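Local coordinates for protein peroxiredoxin (Clostridioides difficile, PDB 6TSB) that hydrolyses internal beta-1,4 linkages of chitin through its family 18 chitinase domain, the part in this crystal, and probably reduces peroxides through a separate peroxiredoxin domain, at residues 176-181 with 203-208; 181-186 with 241-246; 220-225 with 257-262. All coordinates share one frame; numbering follows the deposited sequence.

In the fold
The three contacts illustrate three levels of a family 18 TIM barrel: strand on strand, helix on helix, and strand on loop. Contact 1 joins neighbouring parallel strands and borders the probable catalytic motif at the end of strand 133-137. Contact 2, its centre about 10 Å from that of contact 1, shares Gly181 with it and packs the helices that follow those strands; Leu204 CD2 lies 3.6 Å from Val241 CG2. Contact 3, about 12 Å from contact 1 between centres, moves to the next strand, tied back by Asp208 OD1 to Tyr261 OH at 2.7 Å. Contacts 2 and 3 do not touch. All three border the second subunit, and a probable crystallisation additive, di(hydroxyethyl)ether, lies beside Thr180 and Asp182.

Contact 1: residues 176-181 with 203-208; sequences SVAGTG and NLMSYD
Asn203 turns its side-chain amide toward Ser176, and the amide oxygen OD1 is buried there with no polar partner in the model. The amide nitrogen fares better: ND2 bonds to the hydroxyl of Tyr41, while Ser176 OG, 3.6 Å from Asn203 ND2, is engaged by Asp135 and Trp174 instead. Asn203 CG stands beside its own backbone N (chi1 -63°), which sends the amide back along the strand to the level of Ser176.

Alongside the amide runs a parallel ladder between adjacent strands of the family 18 TIM barrel. Asn203 straddles Ala178, donating from N to Val177 O at 2.8 Å and accepting through O from Gly179 N at 3.1 Å. That second donor stands 37° out of the carbonyl plane, whereas Met205 N meets Gly179 O, at 2.8 Å, nearly along its C=O. This last bond of the ladder is donated just past the end of strand 201-204, by the centre of an inverse gamma turn.

Met205 then folds back over the partner strand. Its chi1 (-67°) and extended chi2 carry SD to 3.9 Å from Ala178 CB; a bend at chi3 places the methyl CE 4.1 Å from Gly179 N. Met205 also packs on Tyr140 and on Glu139, probably the catalytic acid of a DxDxE motif with Asp135 and Asp137, as in other family 18 chitinases. Leu204 faces the other side of the sheet, its CD1 3.7 Å from Gly181 N.

The pair lies between strand 133-137, beside Ala178, and strand 254-264, beside Asn203; helix 237-246 covers Leu204 from outside.

Contact 2: residues 181-186 with 241-246; sequences GDRGYI and VRNLEN
Gly181 and Asn243 meet in the outer helical layer of the TIM barrel, where the turn leading into helix 183-188 rests on helix 237-246. Asn243 donates from ND2 to Gly181 O at 3.1 Å, and the carbonyl oxygen lies almost exactly in the plane of the side-chain amide. Next to this bond, Leu244 sets its branch carbon CG 3.8 Å from Gly181 CA; having no side chain, the glycine lets the leucine sit directly against the main chain.

Nearby, Ile186 crosses Asn243 at about a right angle, and its terminal methyl CD1 presses to 3.4 Å from Asn243 CB. The turn itself is fixed by Asp182, the N-cap, whose OD1 accepts from Tyr185 N at 3.1 Å. Arg183 bends at chi2 (-84°) and brings NE to 4.1 Å from Asn243 OD1, near the guanidinium plane but too far for a bond.

The Asp182 carboxylate thus serves its own helix, where its charge would be expected to suit the helix start. Across the two segments the chemistry is neutral: one amide-to-carbonyl bond among aliphatic contacts, with the guanidinium at the margin and not bonded to the partner helix.

Contact 3: residues 220-225 with 257-262; sequences KHQANL and GIPFYG
Gln222 and Tyr261 meet at Asp208, whose carboxylate oxygen OD1 is gripped by Tyr261 OH and by a salt bridge from Arg263, while Gln222 OE1 accepts from the backbone N of the same aspartate. Tyr261 lies on strand 254-264 of the family 18 TIM barrel, faced here by the loop that runs from strand 201-204 toward helix 237-246.

Gln222 is the side chain that joins the two. Its CG occupies the crowded position between backbone N and carbonyl carbon (chi1 77°), and a bend at the next bond carries the amide past the ring of Pro259, the two side chains running in opposite directions. OE1 of Gln222 comes 3.4 Å from Tyr261 CE2 and 3.5 Å from Tyr261 OH, with amide and phenol planes 62° apart. Both Tyr261 OH and Gln222 OE1 are thus tied to one residue, an arrangement consistent with holding loop and strand together at Asp208. The amide nitrogen NE2 of Gln222 lies 3.5 Å from Pro259 CG and 3.3 Å from Tyr261 O. Pro259 in turn sets CB over the rim of one face of the tyrosine ring.

The second subunit closes in from beyond. Its strand pairs in parallel with Gly257, Ile258 and Pro259, so the sheet continues across the interface, and Ser307 and Lys317 of that subunit bond to Gln222 N and Ala223 O. Next to the glutamine, the methyl CB of Ala223 completes the contact 4.1 Å from Pro259 CG.

Contact 1: residues 176-181 with 203-208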
# COMPACT_ATOMS: atom_id res chain seq x y z
N SER A 176 -37.56 -4.31 2.68
CA SER A 176 -36.27 -4.98 2.49
C SER A 176 -36.06 -5.95 3.64
O SER A 176 -36.73 -5.84 4.66
CB SER A 176 -35.13 -3.99 2.36
OG SER A 176 -34.94 -3.24 3.57
N VAL A 177 -35.16 -6.89 3.45
CA VAL A 177 -34.86 -7.97 4.40
C VAL A 177 -33.35 -7.99 4.46
O VAL A 177 -32.73 -7.91 3.40
CB VAL A 177 -35.45 -9.28 3.87
CG1 VAL A 177 -34.87 -10.51 4.57
CG2 VAL A 177 -36.97 -9.25 3.95
N ALA A 178 -32.80 -8.03 5.66
CA ALA A 178 -31.37 -8.21 5.91
C ALA A 178 -31.15 -9.70 6.08
O ALA A 178 -31.84 -10.28 6.95
CB ALA A 178 -30.95 -7.47 7.16
N GLY A 179 -30.23 -10.28 5.30
CA GLY A 179 -29.83 -11.69 5.43
C GLY A 179 -28.47 -11.98 4.82
O GLY A 179 -27.82 -11.05 4.35
N THR A 180 -28.04 -13.24 4.89
CA THR A 180 -26.76 -13.72 4.34
C THR A 180 -27.08 -14.53 3.09
O THR A 180 -28.28 -14.70 2.77
CB THR A 180 -25.99 -14.52 5.39
OG1 THR A 180 -26.69 -15.76 5.54
CG2 THR A 180 -25.89 -13.80 6.71
N GLY A 181 -26.03 -14.94 2.38
CA GLY A 181 -26.14 -15.73 1.15
C GLY A 181 -25.59 -17.12 1.37
O GLY A 181 -25.37 -17.82 0.37
N ASN A 203 -30.82 -7.15 1.54
CA ASN A 203 -29.64 -6.43 2.07
C ASN A 203 -28.66 -7.51 2.51
O ASN A 203 -28.75 -8.03 3.68
CB ASN A 203 -30.00 -5.43 3.18
CG ASN A 203 -30.91 -4.30 2.72
OD1 ASN A 203 -31.26 -4.22 1.53
ND2 ASN A 203 -31.34 -3.47 3.67
N LEU A 204 -27.77 -7.87 1.59
CA LEU A 204 -26.82 -8.97 1.80
C LEU A 204 -25.79 -8.50 2.81
O LEU A 204 -24.97 -7.65 2.47
CB LEU A 204 -26.19 -9.38 0.46
CG LEU A 204 -24.94 -10.26 0.55
CD1 LEU A 204 -25.19 -11.49 1.39
CD2 LEU A 204 -24.45 -10.64 -0.83
N MET A 205 -25.78 -9.11 3.98
CA MET A 205 -24.82 -8.82 5.07
C MET A 205 -23.56 -9.65 4.85
O MET A 205 -23.32 -10.64 5.57
CB MET A 205 -25.45 -9.09 6.44
CG MET A 205 -26.58 -8.07 6.70
SD MET A 205 -27.30 -8.14 8.35
CE MET A 205 -27.69 -9.90 8.47
N SER A 206 -22.78 -9.21 3.87
CA SER A 206 -21.59 -9.90 3.35
C SER A 206 -20.40 -9.50 4.21
O SER A 206 -19.48 -8.90 3.65
CB SER A 206 -21.40 -9.57 1.89
OG SER A 206 -21.97 -8.32 1.54
N TYR A 207 -20.47 -9.78 5.52
CA TYR A 207 -19.42 -9.45 6.52
C TYR A 207 -19.64 -10.33 7.75
O TYR A 207 -20.50 -11.20 7.70
CB TYR A 207 -19.40 -7.96 6.86
CG TYR A 207 -20.74 -7.32 7.12
CD1 TYR A 207 -21.38 -7.46 8.35
CD2 TYR A 207 -21.36 -6.57 6.14
CE1 TYR A 207 -22.60 -6.86 8.59
CE2 TYR A 207 -22.60 -5.99 6.36
CZ TYR A 207 -23.22 -6.14 7.58
OH TYR A 207 -24.44 -5.58 7.76
N ASP A 208 -18.80 -10.16 8.76
CA ASP A 208 -18.82 -10.96 10.01
C ASP A 208 -18.56 -12.45 9.74
O ASP A 208 -18.89 -13.25 10.62
CB ASP A 208 -20.14 -10.79 10.76
CG ASP A 208 -20.21 -9.52 11.59
OD1 ASP A 208 -19.14 -9.03 12.01
OD2 ASP A 208 -21.33 -9.02 11.81

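Contact 2: residues 181-186 with 241-246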
# COMPACT_ATOMS: atom_id res chain seq x y z
N GLY A 181 -26.03 -14.94 2.38
CA GLY A 181 -26.14 -15.73 1.15
C GLY A 181 -25.59 -17.12 1.37
O GLY A 181 -25.37 -17.82 0.37
N ASP A 182 -25.35 -17.51 2.62
CA ASP A 182 -24.74 -18.84 2.89
C ASP A 182 -25.82 -19.93 2.72
O ASP A 182 -27.02 -19.56 2.59
CB ASP A 182 -23.98 -18.86 4.21
CG ASP A 182 -24.82 -19.04 5.46
OD1 ASP A 182 -26.04 -18.92 5.38
OD2 ASP A 182 -24.22 -19.31 6.52
N ARG A 183 -25.39 -21.19 2.67
CA ARG A 183 -26.21 -22.38 2.31
C ARG A 183 -27.32 -22.54 3.35
O ARG A 183 -28.48 -22.63 2.94
CB ARG A 183 -25.35 -23.65 2.23
CG ARG A 183 -24.36 -23.69 1.07
CD ARG A 183 -24.86 -24.16 -0.30
NE ARG A 183 -23.86 -23.92 -1.34
CZ ARG A 183 -22.72 -24.59 -1.51
NH1 ARG A 183 -22.40 -25.59 -0.70
NH2 ARG A 183 -21.89 -24.25 -2.48
N GLY A 184 -26.95 -22.60 4.63
CA GLY A 184 -27.86 -22.64 5.78
C GLY A 184 -29.01 -21.64 5.65
O GLY A 184 -30.15 -22.06 5.93
N TYR A 185 -28.74 -20.39 5.27
CA TYR A 185 -29.78 -19.32 5.19
C TYR A 185 -30.71 -19.65 4.01
O TYR A 185 -31.94 -19.46 4.12
CB TYR A 185 -29.17 -17.90 5.11
CG TYR A 185 -30.19 -16.78 5.12
CD1 TYR A 185 -30.87 -16.43 3.96
CD2 TYR A 185 -30.52 -16.08 6.28
CE1 TYR A 185 -31.84 -15.44 3.96
CE2 TYR A 185 -31.48 -15.07 6.29
CZ TYR A 185 -32.15 -14.77 5.13
OH TYR A 185 -33.11 -13.81 5.09
N ILE A 186 -30.17 -20.13 2.89
CA ILE A 186 -31.02 -20.34 1.69
C ILE A 186 -31.97 -21.52 1.91
O ILE A 186 -33.13 -21.44 1.41
CB ILE A 186 -30.17 -20.48 0.42
CG1 ILE A 186 -29.58 -19.11 0.08
CG2 ILE A 186 -30.99 -21.05 -0.73
CD1 ILE A 186 -28.18 -19.18 -0.42
N VAL A 241 -23.51 -13.84 -3.19
CA VAL A 241 -24.28 -13.23 -4.31
C VAL A 241 -24.74 -14.31 -5.29
O VAL A 241 -25.89 -14.25 -5.75
CB VAL A 241 -23.45 -12.17 -5.02
CG1 VAL A 241 -24.27 -11.50 -6.10
CG2 VAL A 241 -22.90 -11.16 -4.02
N ARG A 242 -23.87 -15.27 -5.63
CA ARG A 242 -24.20 -16.33 -6.61
C ARG A 242 -25.25 -17.27 -6.00
O ARG A 242 -26.21 -17.59 -6.71
CB ARG A 242 -22.95 -17.11 -7.04
CG ARG A 242 -21.91 -16.29 -7.79
CD ARG A 242 -22.46 -15.36 -8.87
NE ARG A 242 -21.38 -14.59 -9.46
CZ ARG A 242 -21.53 -13.56 -10.28
NH1 ARG A 242 -22.75 -13.14 -10.62
NH2 ARG A 242 -20.45 -12.94 -10.74
N ASN A 243 -25.06 -17.71 -4.74
CA ASN A 243 -26.05 -18.54 -4.01
C ASN A 243 -27.43 -17.88 -4.04
O ASN A 243 -28.42 -18.57 -4.40
CB ASN A 243 -25.57 -18.81 -2.59
CG ASN A 243 -24.40 -19.77 -2.53
OD1 ASN A 243 -24.09 -20.49 -3.49
ND2 ASN A 243 -23.77 -19.82 -1.37
N LEU A 244 -27.53 -16.59 -3.71
CA LEU A 244 -28.83 -15.88 -3.71
C LEU A 244 -29.39 -15.83 -5.14
O LEU A 244 -30.63 -15.96 -5.29
CB LEU A 244 -28.70 -14.47 -3.13
CG LEU A 244 -28.46 -14.41 -1.62
CD1 LEU A 244 -28.04 -13.02 -1.21
CD2 LEU A 244 -29.69 -14.83 -0.83
N GLU A 245 -28.54 -15.62 -6.14
CA GLU A 245 -29.00 -15.43 -7.55
C GLU A 245 -29.60 -16.73 -8.11
O GLU A 245 -30.64 -16.65 -8.78
CB GLU A 245 -27.84 -14.94 -8.43
CG GLU A 245 -27.59 -13.44 -8.32
CD GLU A 245 -26.35 -12.95 -9.03
OE1 GLU A 245 -25.39 -13.74 -9.16
OE2 GLU A 245 -26.36 -11.80 -9.47
N ASN A 246 -28.97 -17.87 -7.79
CA ASN A 246 -29.31 -19.22 -8.28
C ASN A 246 -30.53 -19.78 -7.52
O ASN A 246 -31.24 -20.63 -8.14
CB ASN A 246 -28.11 -20.16 -8.18
CG ASN A 246 -27.06 -19.84 -9.22
OD1 ASN A 246 -27.39 -19.38 -10.30
ND2 ASN A 246 -25.80 -20.07 -8.88

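Contact 3: residues 220-225 with 257-262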
# COMPACT_ATOMS: atom_id res chain seq x y z
N LYS A 220 -8.89 -14.89 10.21
CA LYS A 220 -9.15 -14.94 8.75
C LYS A 220 -9.89 -13.66 8.38
O LYS A 220 -10.19 -12.87 9.32
CB LYS A 220 -9.95 -16.20 8.40
CG LYS A 220 -9.47 -17.51 9.02
CD LYS A 220 -8.08 -17.95 8.58
CE LYS A 220 -8.00 -19.41 8.20
NZ LYS A 220 -8.14 -19.59 6.74
N HIS A 221 -10.20 -13.46 7.09
CA HIS A 221 -11.03 -12.33 6.59
C HIS A 221 -12.49 -12.50 7.00
O HIS A 221 -13.00 -13.66 6.99
CB HIS A 221 -10.98 -12.19 5.07
CG HIS A 221 -9.60 -12.13 4.53
ND1 HIS A 221 -8.70 -11.18 4.96
CD2 HIS A 221 -8.97 -12.88 3.59
CE1 HIS A 221 -7.57 -11.34 4.31
NE2 HIS A 221 -7.71 -12.37 3.46
N GLN A 222 -13.13 -11.37 7.31
CA GLN A 222 -14.55 -11.24 7.73
C GLN A 222 -15.42 -10.98 6.50
O GLN A 222 -16.61 -11.31 6.60
CB GLN A 222 -14.71 -10.14 8.78
CG GLN A 222 -14.66 -8.71 8.23
CD GLN A 222 -15.56 -7.75 8.99
OE1 GLN A 222 -16.64 -8.11 9.45
NE2 GLN A 222 -15.13 -6.50 9.12
N ALA A 223 -14.88 -10.40 5.41
CA ALA A 223 -15.63 -9.90 4.23
C ALA A 223 -14.84 -10.09 2.90
O ALA A 223 -14.97 -9.25 1.96
CB ALA A 223 -15.99 -8.45 4.44
N ASN A 224 -14.11 -11.21 2.77
CA ASN A 224 -13.35 -11.54 1.54
C ASN A 224 -14.29 -11.51 0.33
O ASN A 224 -15.37 -12.12 0.41
CB ASN A 224 -12.57 -12.85 1.70
CG ASN A 224 -13.42 -14.03 2.11
OD1 ASN A 224 -13.67 -14.26 3.31
ND2 ASN A 224 -13.79 -14.83 1.12
N LEU A 225 -13.95 -10.78 -0.73
CA LEU A 225 -14.85 -10.73 -1.91
C LEU A 225 -14.75 -12.08 -2.64
O LEU A 225 -15.82 -12.63 -2.98
CB LEU A 225 -14.48 -9.54 -2.79
CG LEU A 225 -15.29 -9.41 -4.08
CD1 LEU A 225 -16.78 -9.32 -3.81
CD2 LEU A 225 -14.82 -8.22 -4.92
N GLY A 257 -23.35 -5.43 1.09
CA GLY A 257 -23.06 -4.83 2.41
C GLY A 257 -21.57 -4.80 2.65
O GLY A 257 -20.93 -5.87 2.49
N ILE A 258 -21.06 -3.63 3.02
CA ILE A 258 -19.63 -3.41 3.39
C ILE A 258 -19.56 -3.02 4.86
O ILE A 258 -20.24 -2.09 5.29
CB ILE A 258 -19.03 -2.31 2.50
CG1 ILE A 258 -19.29 -2.63 1.02
CG2 ILE A 258 -17.55 -2.10 2.79
CD1 ILE A 258 -19.01 -1.48 0.10
N PRO A 259 -18.67 -3.66 5.66
CA PRO A 259 -18.43 -3.27 7.04
C PRO A 259 -17.53 -2.03 7.13
O PRO A 259 -16.53 -2.02 6.41
CB PRO A 259 -17.69 -4.47 7.63
CG PRO A 259 -16.90 -5.00 6.46
CD PRO A 259 -17.79 -4.76 5.25
N PHE A 260 -17.89 -1.04 7.95
CA PHE A 260 -17.08 0.17 8.25
C PHE A 260 -16.45 -0.05 9.61
O PHE A 260 -16.22 0.90 10.35
CB PHE A 260 -17.94 1.43 8.21
CG PHE A 260 -18.25 1.92 6.82
CD1 PHE A 260 -17.89 1.21 5.69
CD2 PHE A 260 -18.94 3.11 6.65
CE1 PHE A 260 -18.20 1.70 4.43
CE2 PHE A 260 -19.24 3.60 5.39
CZ PHE A 260 -18.86 2.90 4.27
N TYR A 261 -16.22 -1.30 9.94
CA TYR A 261 -15.47 -1.72 11.14
C TYR A 261 -14.49 -2.80 10.71
O TYR A 261 -14.66 -3.31 9.59
CB TYR A 261 -16.39 -2.28 12.23
CG TYR A 261 -17.23 -3.47 11.82
CD1 TYR A 261 -18.40 -3.30 11.12
CD2 TYR A 261 -16.86 -4.76 12.18
CE1 TYR A 261 -19.18 -4.38 10.74
CE2 TYR A 261 -17.64 -5.85 11.83
CZ TYR A 261 -18.80 -5.65 11.10
OH TYR A 261 -19.58 -6.70 10.72
N GLY A 262 -13.53 -3.11 11.58
CA GLY A 262 -12.60 -4.24 11.49
C GLY A 262 -12.97 -5.30 12.49
O GLY A 262 -13.52 -4.93 13.52